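Local coordinates for protein cytochrome c552 (Thermochromatium tepidum, PDB 5ZE8) that probably carries electrons through five covalently bound heme c groups in a low-potential redox pathway of a purple sulfur photosynthetic bacterium, at residues Leu133-Gly138 / Ala152-Asp157; Ser156-Ala161 / Ala209-Ala214; Gln160-Phe165 / Arg217-Ser222. All coordinates share one frame; numbering follows the deposited sequence.

Contact 1 of 3, residues Leu133-Gly138 / Ala152-Asp157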
# COMPACT_ATOMS: atom_id res chain seq x y z
N LEU A 133 5.79 -3.14 18.09
CA LEU A 133 6.01 -4.48 17.46
C LEU A 133 7.39 -4.90 17.88
O LEU A 133 8.35 -4.18 17.67
CB LEU A 133 5.95 -4.34 15.97
CG LEU A 133 4.63 -3.86 15.37
CD1 LEU A 133 4.83 -3.71 13.87
CD2 LEU A 133 3.43 -4.70 15.76
N LYS A 134 7.52 -6.08 18.51
CA LYS A 134 8.81 -6.53 19.04
C LYS A 134 9.49 -7.65 18.24
O LYS A 134 10.63 -7.49 17.83
CB LYS A 134 8.72 -6.89 20.49
CG LYS A 134 10.07 -7.19 21.09
CD LYS A 134 9.92 -7.50 22.55
CE LYS A 134 11.26 -7.82 23.15
NZ LYS A 134 10.99 -8.19 24.56
N THR A 135 8.75 -8.71 17.97
CA THR A 135 9.37 -9.88 17.28
C THR A 135 8.38 -10.39 16.26
O THR A 135 7.26 -10.74 16.61
CB THR A 135 9.67 -10.97 18.29
OG1 THR A 135 10.47 -10.45 19.38
CG2 THR A 135 10.34 -12.16 17.65
N TYR A 136 8.82 -10.45 15.03
CA TYR A 136 7.99 -10.96 13.96
C TYR A 136 8.01 -12.48 13.89
O TYR A 136 9.07 -13.08 13.70
CB TYR A 136 8.41 -10.41 12.66
CG TYR A 136 7.57 -10.82 11.44
CD1 TYR A 136 6.23 -10.73 11.45
CD2 TYR A 136 8.17 -11.35 10.30
CE1 TYR A 136 5.47 -11.10 10.36
CE2 TYR A 136 7.41 -11.73 9.20
CZ TYR A 136 6.03 -11.60 9.24
OH TYR A 136 5.29 -12.04 8.15
N ASN A 137 6.85 -13.08 14.07
CA ASN A 137 6.66 -14.59 14.12
C ASN A 137 6.29 -15.21 12.78
O ASN A 137 6.23 -16.43 12.70
CB ASN A 137 5.69 -14.97 15.19
CG ASN A 137 6.20 -14.56 16.55
OD1 ASN A 137 7.38 -14.78 16.85
ND2 ASN A 137 5.35 -13.94 17.33
N GLY A 138 6.00 -14.41 11.78
CA GLY A 138 5.46 -14.82 10.52
C GLY A 138 3.96 -14.88 10.55
O GLY A 138 3.31 -14.98 11.59
N ALA A 152 0.71 -11.34 14.08
CA ALA A 152 1.93 -11.92 13.57
C ALA A 152 3.15 -11.57 14.41
O ALA A 152 4.26 -12.01 14.07
CB ALA A 152 2.16 -11.56 12.12
N TYR A 153 2.98 -10.79 15.48
CA TYR A 153 4.07 -10.35 16.29
C TYR A 153 3.92 -10.64 17.78
O TYR A 153 2.82 -10.63 18.30
CB TYR A 153 4.16 -8.77 16.22
CG TYR A 153 4.48 -8.28 14.81
CD1 TYR A 153 5.80 -8.07 14.42
CD2 TYR A 153 3.51 -7.96 13.92
CE1 TYR A 153 6.14 -7.59 13.15
CE2 TYR A 153 3.81 -7.53 12.64
CZ TYR A 153 5.11 -7.37 12.26
OH TYR A 153 5.42 -6.92 10.97
N ASP A 154 5.04 -10.73 18.49
CA ASP A 154 5.06 -10.52 19.92
C ASP A 154 5.11 -9.00 20.07
O ASP A 154 5.92 -8.32 19.38
CB ASP A 154 6.31 -11.06 20.59
CG ASP A 154 6.45 -12.57 20.51
OD1 ASP A 154 5.45 -13.27 20.29
OD2 ASP A 154 7.62 -13.02 20.76
N LEU A 155 4.27 -8.51 20.97
CA LEU A 155 4.20 -7.06 21.23
C LEU A 155 4.95 -6.70 22.50
O LEU A 155 5.05 -7.55 23.40
CB LEU A 155 2.74 -6.64 21.32
CG LEU A 155 1.89 -7.08 20.13
CD1 LEU A 155 0.44 -6.73 20.39
CD2 LEU A 155 2.34 -6.53 18.77
N SER A 156 5.36 -5.44 22.64
CA SER A 156 6.12 -5.00 23.81
C SER A 156 5.29 -3.92 24.52
O SER A 156 4.44 -3.23 23.87
CB SER A 156 7.44 -4.40 23.38
OG SER A 156 8.19 -4.04 24.56
N ASP A 157 5.46 -3.80 25.82
CA ASP A 157 5.03 -2.62 26.51
C ASP A 157 6.03 -1.46 26.51
O ASP A 157 5.78 -0.43 27.15
CB ASP A 157 4.61 -3.02 27.93
CG ASP A 157 5.79 -3.45 28.77
OD1 ASP A 157 6.90 -3.58 28.21
OD2 ASP A 157 5.62 -3.67 30.00
O HOH W 1 9.78 -5.90 25.67
O HOH W 2 9.55 -11.58 21.77
O HOH W 3 8.43 -15.07 19.28

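Contact 2 of 3, residues Ser156-Ala161 / Ala209-Ala214. With HEC (heme c), chain B.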
# COMPACT_ATOMS: atom_id res chain seq x y z
N SER A 156 5.36 -5.44 22.64
CA SER A 156 6.12 -5.00 23.81
C SER A 156 5.29 -3.92 24.52
O SER A 156 4.44 -3.23 23.87
CB SER A 156 7.44 -4.40 23.38
OG SER A 156 8.19 -4.04 24.56
N ASP A 157 5.46 -3.80 25.82
CA ASP A 157 5.03 -2.62 26.51
C ASP A 157 6.03 -1.46 26.51
O ASP A 157 5.78 -0.43 27.15
CB ASP A 157 4.61 -3.02 27.93
CG ASP A 157 5.79 -3.45 28.77
OD1 ASP A 157 6.90 -3.58 28.21
OD2 ASP A 157 5.62 -3.67 30.00
N ARG A 158 7.13 -1.59 25.74
CA ARG A 158 8.18 -0.59 25.61
C ARG A 158 8.24 -0.26 24.11
O ARG A 158 7.98 -1.10 23.24
CB ARG A 158 9.56 -1.08 26.03
CG ARG A 158 9.57 -1.39 27.51
CD ARG A 158 10.75 -2.20 27.96
NE ARG A 158 10.92 -2.03 29.41
CZ ARG A 158 12.00 -2.41 30.09
NH1 ARG A 158 12.98 -3.09 29.51
NH2 ARG A 158 12.08 -2.13 31.40
N LEU A 159 8.56 0.96 23.84
CA LEU A 159 8.84 1.40 22.51
C LEU A 159 10.08 0.72 22.01
O LEU A 159 11.04 0.41 22.75
CB LEU A 159 9.07 2.91 22.50
CG LEU A 159 7.91 3.82 22.81
CD1 LEU A 159 8.27 5.28 22.75
CD2 LEU A 159 6.81 3.58 21.84
N GLN A 160 10.07 0.49 20.71
CA GLN A 160 11.13 -0.24 19.97
C GLN A 160 11.75 0.70 18.99
O GLN A 160 11.04 1.37 18.22
CB GLN A 160 10.56 -1.47 19.28
CG GLN A 160 9.78 -2.40 20.17
CD GLN A 160 10.67 -3.17 21.20
OE1 GLN A 160 11.70 -3.78 20.84
NE2 GLN A 160 10.30 -3.08 22.51
N ALA A 161 13.09 0.78 18.99
CA ALA A 161 13.79 1.75 18.14
C ALA A 161 14.96 1.16 17.41
O ALA A 161 15.51 0.22 17.88
CB ALA A 161 14.29 2.86 19.02
N ALA A 209 7.43 8.76 31.49
CA ALA A 209 8.45 7.90 30.97
C ALA A 209 7.85 7.07 29.78
O ALA A 209 6.74 6.51 29.84
CB ALA A 209 8.99 6.99 32.05
N LEU A 210 8.60 7.06 28.70
CA LEU A 210 8.28 6.37 27.43
C LEU A 210 9.43 5.41 27.14
O LEU A 210 10.25 5.65 26.30
CB LEU A 210 8.10 7.43 26.29
CG LEU A 210 6.86 8.31 26.52
CD1 LEU A 210 6.91 9.32 25.39
CD2 LEU A 210 5.53 7.52 26.47
N THR A 211 9.49 4.34 27.92
CA THR A 211 10.60 3.50 28.00
C THR A 211 10.78 2.79 26.69
O THR A 211 9.77 2.43 26.05
CB THR A 211 10.31 2.50 29.11
OG1 THR A 211 10.17 3.29 30.32
CG2 THR A 211 11.40 1.47 29.31
N MET A 212 12.05 2.60 26.35
CA MET A 212 12.46 2.24 24.98
C MET A 212 13.53 1.16 24.99
O MET A 212 14.30 1.11 25.94
CB MET A 212 13.03 3.44 24.31
CG MET A 212 13.38 3.28 22.83
SD MET A 212 13.92 4.82 22.07
CE MET A 212 12.31 5.46 21.69
N GLU A 213 13.56 0.32 23.97
CA GLU A 213 14.56 -0.75 23.81
C GLU A 213 15.08 -0.71 22.43
O GLU A 213 14.33 -0.42 21.46
CB GLU A 213 13.85 -2.09 23.94
CG GLU A 213 13.34 -2.31 25.31
CD GLU A 213 12.77 -3.69 25.47
OE1 GLU A 213 12.01 -4.28 24.64
OE2 GLU A 213 13.08 -4.24 26.55
N ALA A 214 16.35 -1.02 22.22
CA ALA A 214 16.93 -1.08 20.92
C ALA A 214 16.49 -2.41 20.30
O ALA A 214 16.41 -3.46 20.97
CB ALA A 214 18.47 -1.04 20.99
FE HEC B . 11.01 10.12 21.10
CHA HEC B . 14.12 9.44 19.81
CHB HEC B . 9.70 7.47 19.40
CHC HEC B . 7.88 10.84 22.31
CHD HEC B . 12.23 12.86 22.73
NA HEC B . 11.76 8.69 19.91
C1A HEC B . 13.08 8.59 19.51
C2A HEC B . 13.26 7.45 18.67
C3A HEC B . 12.00 6.89 18.51
C4A HEC B . 11.07 7.64 19.30
CMA HEC B . 11.65 5.64 17.73
CAA HEC B . 14.53 7.04 17.98
CBA HEC B . 15.60 6.41 18.88
CGA HEC B . 16.63 5.86 17.91
O1A HEC B . 17.48 6.62 17.43
O2A HEC B . 16.75 4.65 17.67
NB HEC B . 9.14 9.29 20.90
C1B HEC B . 8.84 8.21 20.12
C2B HEC B . 7.45 7.99 20.20
C3B HEC B . 6.87 8.92 20.98
C4B HEC B . 8.02 9.74 21.45
CMB HEC B . 6.80 6.84 19.37
CAB HEC B . 5.46 8.98 21.50
CBB HEC B . 4.90 7.79 22.09
NC HEC B . 10.23 11.58 22.32
C1C HEC B . 8.90 11.67 22.69
C2C HEC B . 8.70 12.88 23.43
C3C HEC B . 9.93 13.52 23.52
C4C HEC B . 10.88 12.68 22.86
CMC HEC B . 7.32 13.37 23.84
CAC HEC B . 10.31 14.84 24.16
CBC HEC B . 9.77 15.22 25.36
ND HEC B . 12.75 10.94 21.22
C1D HEC B . 13.06 12.08 21.95
C2D HEC B . 14.46 12.41 21.78
C3D HEC B . 15.00 11.48 20.99
C4D HEC B . 13.89 10.54 20.64
CMD HEC B . 15.20 13.60 22.39
CAD HEC B . 16.41 11.44 20.46
CBD HEC B . 16.53 12.09 19.08
CGD HEC B . 15.77 13.32 18.69
O1D HEC B . 16.16 14.45 19.14
O2D HEC B . 14.78 13.20 17.90
O HOH W 1 9.78 -5.90 25.67
O HOH W 4 13.60 -5.23 21.98

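Contact 3 of 3, residues Gln160-Phe165 / Arg217-Ser222. With HEC (heme c), chain B.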
# COMPACT_ATOMS: atom_id res chain seq x y z
N GLN A 160 10.07 0.49 20.71
CA GLN A 160 11.13 -0.24 19.97
C GLN A 160 11.75 0.70 18.99
O GLN A 160 11.04 1.37 18.22
CB GLN A 160 10.56 -1.47 19.28
CG GLN A 160 9.78 -2.40 20.17
CD GLN A 160 10.67 -3.17 21.20
OE1 GLN A 160 11.70 -3.78 20.84
NE2 GLN A 160 10.30 -3.08 22.51
N ALA A 161 13.09 0.78 18.99
CA ALA A 161 13.79 1.75 18.14
C ALA A 161 14.96 1.16 17.41
O ALA A 161 15.51 0.22 17.88
CB ALA A 161 14.29 2.86 19.02
N PRO A 162 15.38 1.74 16.28
CA PRO A 162 16.50 1.14 15.52
C PRO A 162 17.80 1.15 16.25
O PRO A 162 18.55 0.19 16.15
CB PRO A 162 16.54 1.99 14.25
CG PRO A 162 15.76 3.20 14.50
CD PRO A 162 14.80 2.93 15.61
N ILE A 163 18.06 2.22 17.01
CA ILE A 163 19.31 2.29 17.85
C ILE A 163 19.02 2.35 19.35
O ILE A 163 19.75 1.73 20.14
CB ILE A 163 20.08 3.54 17.55
CG1 ILE A 163 20.29 3.72 16.05
CG2 ILE A 163 21.45 3.58 18.32
CD1 ILE A 163 21.11 2.60 15.52
N GLY A 164 17.96 3.07 19.75
CA GLY A 164 17.70 3.29 21.13
C GLY A 164 18.75 4.23 21.70
O GLY A 164 19.35 5.07 21.01
N PHE A 165 19.00 4.02 23.00
CA PHE A 165 19.97 4.84 23.72
C PHE A 165 20.91 3.96 24.53
O PHE A 165 20.69 3.75 25.75
CB PHE A 165 19.18 5.79 24.61
CG PHE A 165 18.33 6.73 23.82
CD1 PHE A 165 18.85 7.76 23.21
CD2 PHE A 165 16.95 6.50 23.70
CE1 PHE A 165 18.14 8.61 22.42
CE2 PHE A 165 16.21 7.31 22.91
CZ PHE A 165 16.80 8.36 22.23
N ARG A 217 16.86 -5.40 14.41
CA ARG A 217 16.33 -6.39 13.45
C ARG A 217 14.88 -6.20 13.14
O ARG A 217 14.48 -6.21 11.97
CB ARG A 217 16.76 -7.79 13.85
CG ARG A 217 18.32 -7.86 13.78
CD ARG A 217 18.90 -9.09 13.07
NE ARG A 217 17.98 -9.63 12.07
CZ ARG A 217 18.14 -9.63 10.74
NH1 ARG A 217 17.16 -10.17 10.00
NH2 ARG A 217 19.23 -9.11 10.14
N GLN A 218 14.10 -5.78 14.12
CA GLN A 218 12.71 -5.43 13.84
C GLN A 218 12.55 -4.14 13.06
O GLN A 218 11.80 -4.09 12.07
CB GLN A 218 11.92 -5.29 15.16
CG GLN A 218 10.48 -4.84 15.04
CD GLN A 218 9.54 -5.70 14.23
OE1 GLN A 218 9.71 -6.95 14.15
NE2 GLN A 218 8.51 -5.07 13.64
N LEU A 219 13.22 -3.12 13.50
CA LEU A 219 13.00 -1.79 12.94
C LEU A 219 13.65 -1.55 11.57
O LEU A 219 13.22 -0.70 10.78
CB LEU A 219 13.49 -0.69 13.90
CG LEU A 219 12.51 -0.23 14.98
CD1 LEU A 219 11.32 0.52 14.40
CD2 LEU A 219 12.08 -1.35 15.89
N ARG A 220 14.79 -2.22 11.30
CA ARG A 220 15.54 -1.94 10.10
C ARG A 220 15.30 -2.88 8.95
O ARG A 220 15.81 -2.61 7.82
CB ARG A 220 17.05 -1.87 10.36
CG ARG A 220 17.52 -0.85 11.35
CD ARG A 220 18.94 -0.52 10.93
NE ARG A 220 19.59 0.37 11.88
CZ ARG A 220 19.61 1.68 11.82
NH1 ARG A 220 18.95 2.35 10.89
NH2 ARG A 220 20.18 2.34 12.78
N THR A 221 14.59 -3.98 9.18
CA THR A 221 14.30 -4.96 8.13
C THR A 221 12.80 -5.03 7.82
O THR A 221 11.98 -4.37 8.47
CB THR A 221 14.76 -6.37 8.53
OG1 THR A 221 13.86 -6.96 9.49
CG2 THR A 221 16.17 -6.31 9.10
N SER A 222 12.43 -5.85 6.84
CA SER A 222 11.08 -6.01 6.47
C SER A 222 10.23 -6.57 7.55
O SER A 222 8.97 -6.52 7.42
CB SER A 222 10.92 -6.86 5.20
OG SER A 222 11.28 -8.24 5.42
FE HEC B . 11.01 10.12 21.10
CHA HEC B . 14.12 9.44 19.81
CHB HEC B . 9.70 7.47 19.40
CHC HEC B . 7.88 10.84 22.31
CHD HEC B . 12.23 12.86 22.73
NA HEC B . 11.76 8.69 19.91
C1A HEC B . 13.08 8.59 19.51
C2A HEC B . 13.26 7.45 18.67
C3A HEC B . 12.00 6.89 18.51
C4A HEC B . 11.07 7.64 19.30
CMA HEC B . 11.65 5.64 17.73
CAA HEC B . 14.53 7.04 17.98
CBA HEC B . 15.60 6.41 18.88
CGA HEC B . 16.63 5.86 17.91
O1A HEC B . 17.48 6.62 17.43
O2A HEC B . 16.75 4.65 17.67
NB HEC B . 9.14 9.29 20.90
C1B HEC B . 8.84 8.21 20.12
C2B HEC B . 7.45 7.99 20.20
C3B HEC B . 6.87 8.92 20.98
C4B HEC B . 8.02 9.74 21.45
CMB HEC B . 6.80 6.84 19.37
CAB HEC B . 5.46 8.98 21.50
CBB HEC B . 4.90 7.79 22.09
NC HEC B . 10.23 11.58 22.32
C1C HEC B . 8.90 11.67 22.69
C2C HEC B . 8.70 12.88 23.43
C3C HEC B . 9.93 13.52 23.52
C4C HEC B . 10.88 12.68 22.86
CMC HEC B . 7.32 13.37 23.84
CAC HEC B . 10.31 14.84 24.16
CBC HEC B . 9.77 15.22 25.36
ND HEC B . 12.75 10.94 21.22
C1D HEC B . 13.06 12.08 21.95
C2D HEC B . 14.46 12.41 21.78
C3D HEC B . 15.00 11.48 20.99
C4D HEC B . 13.89 10.54 20.64
CMD HEC B . 15.20 13.60 22.39
CAD HEC B . 16.41 11.44 20.46
CBD HEC B . 16.53 12.09 19.08
CGD HEC B . 15.77 13.32 18.69
O1D HEC B . 16.16 14.45 19.14
O2D HEC B . 14.78 13.20 17.90

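Contact 1 of 3, residues Leu133-Gly138 / Ala152-Asp157
The carbonyl oxygen of Asp154 is held by two backbone donors, Lys134 N at 2.9 Å and Thr135 N at 3.2 Å. Both residues face Asp154, which is the pattern of a classic beta bulge in this short antiparallel pair. Asp154 N returns a bond to Thr135 O, and Asn137 N bonds Ala152 O at 2.8 Å.

The Asp154 carboxylate lies beside Thr135. Asn137 ND2 reaches Asp154 OD1 at 3.0 Å from above the carboxylate plane, with the amide plane turned 62° against it. One water joins Asp154 OD2 to Thr135 OG1, and a second joins it to Asn137 OD1. With CG anti to its N (chi1 -173°), the extended Lys134 chain carries NZ to a water shared with Ser156 OG, which also accepts from Arg158 N.

On the other face Tyr153 is sandwiched. Leu133 CD2 makes a CH-pi contact 4.1 Å from its ring centroid, and Tyr136 CD1 lies over the opposite face. The two tyrosine planes meet obliquely at 42°.

Tyr153 OH bonds Asp223 O and Gly227 N. Leu133 also touches a heme c. Leu133, Tyr136 and Tyr153 all pack on Gln218 of helix 216-220, while Lys134 and Ser156 touch Glu213 of strand 212-214.

Contact 2 of 3, residues Ser156-Ala161 / Ala209-Ala214
Strands 159-161 and 212-214 pair in parallel, Leu159 beside Met212 and Ala161 beside Ala214, with their axes at 32°. Leu159 N bonds Thr211 O, Glu213 N bonds Leu159 O at 2.8 Å, and Ala161 N bonds Glu213 O.

The face with Gln160 and Glu213 is polar. Gln160 NE2 donates to Glu213 OE1 at 3.0 Å in an almost straight bond (177°), on the anti side of the carboxylate. The same NE2 also donates to Arg158 O, and Gln160 OE1 accepts from Asn215 ND2. These bonds fix the rotation of the amide. Arg158 crosses Glu213 at about a right angle and forms a salt bridge, NH1 to OE2 at 3.2 Å. The oxygen lies at the edge of the guanidinium, which also passes near Thr211 CG2. Water 1 adds a bond to Glu213 OE1.

The other face is apolar. Met212 bends at its last torsion (chi3 -85°), and its CE comes 3.5 Å from heme C4A. Leu159 CD1 lies 3.8 Å from heme C2B, and Leu210 CD1 lies 3.6 Å from heme CHC. All three methyl groups meet the same side of the porphyrin. Met212 SD rests on Ala161 CB at 3.6 Å.

The arrangement is a two-stranded parallel ladder with one charged face and one face lining a heme c pocket.

Contact 3 of 3, residues Gln160-Phe165 / Arg217-Ser222
Leu219 presses its branched end against the backbone of residues 160-162. Its CG lies 3.7 Å from both Ala161 C and Pro162 N, and its CD2 lies 3.7 Å from Gln160 CB. Both methyl groups also approach Gln160 O, which accepts a hydrogen bond from His131 ND1. Pro162 completes this buried side, its ring crossing the leucine at a slant with CD 4.0 Å from Leu219 CG. Here the leucine branch meets the backbone and proline ring by van der Waals contact. With an alanine here, the branch of Leu219 would be gone, which would probably open a gap beside Pro162 and weaken the seating of helix 216-220 on the end of strand 159-161.

The other side is looser and more exposed, although the Arg220 side chain reaches a second heme c. Arg220 extends its chain and lays its guanidinium over Pro162, whose CB sits centrally above one face, 3.9 Å from CZ. Ile163 is also exposed and brings CG1 within 3.6 Å of Arg220 NH2. These are contacts of aliphatic carbon with a flat cation, and no polar bond ties the two segments here.

Beyond the proline, the chain turns to the heme. Ile163 N and Gly164 N both donate to propionate oxygen O2A, at 2.8 Å and 2.9 Å. Gly164 has a positive phi (70°), which glycine takes easily. The edge of the Phe165 ring meets the base of the other propionate, CZ to CAD at 3.6 Å.

Leu219 and Arg220 belong to the pocket of the second heme. The contact is therefore a seam between two heme sites: a strand end and propionate-binding loop on one side, a short helix on the other, as suits the closely spaced hemes of a multiheme cytochrome c.

The three contacts cluster on one side of the chain's centre, with centres 11 to 13 Å apart. Along the chain, contact 1 comes first, its antiparallel pair closing at strand 153-155. Contact 2 shares Ser156 and Asp157 with it and starts where it ends. Contact 3 uses strand 159-161 again, and strand 212-214 of contact 2 leads directly into the helix 216-220 of contact 3. Gln160 lies at the meeting point, packing on Leu133 and Lys134 of contact 1. Gln218 likewise packs against contact 1. Contacts 2 and 3 share a heme c, contact 3 reaches a second, and Leu133 touches a different one. Two small ladders and a helix thus form continuous protein packing between neighbouring heme pockets.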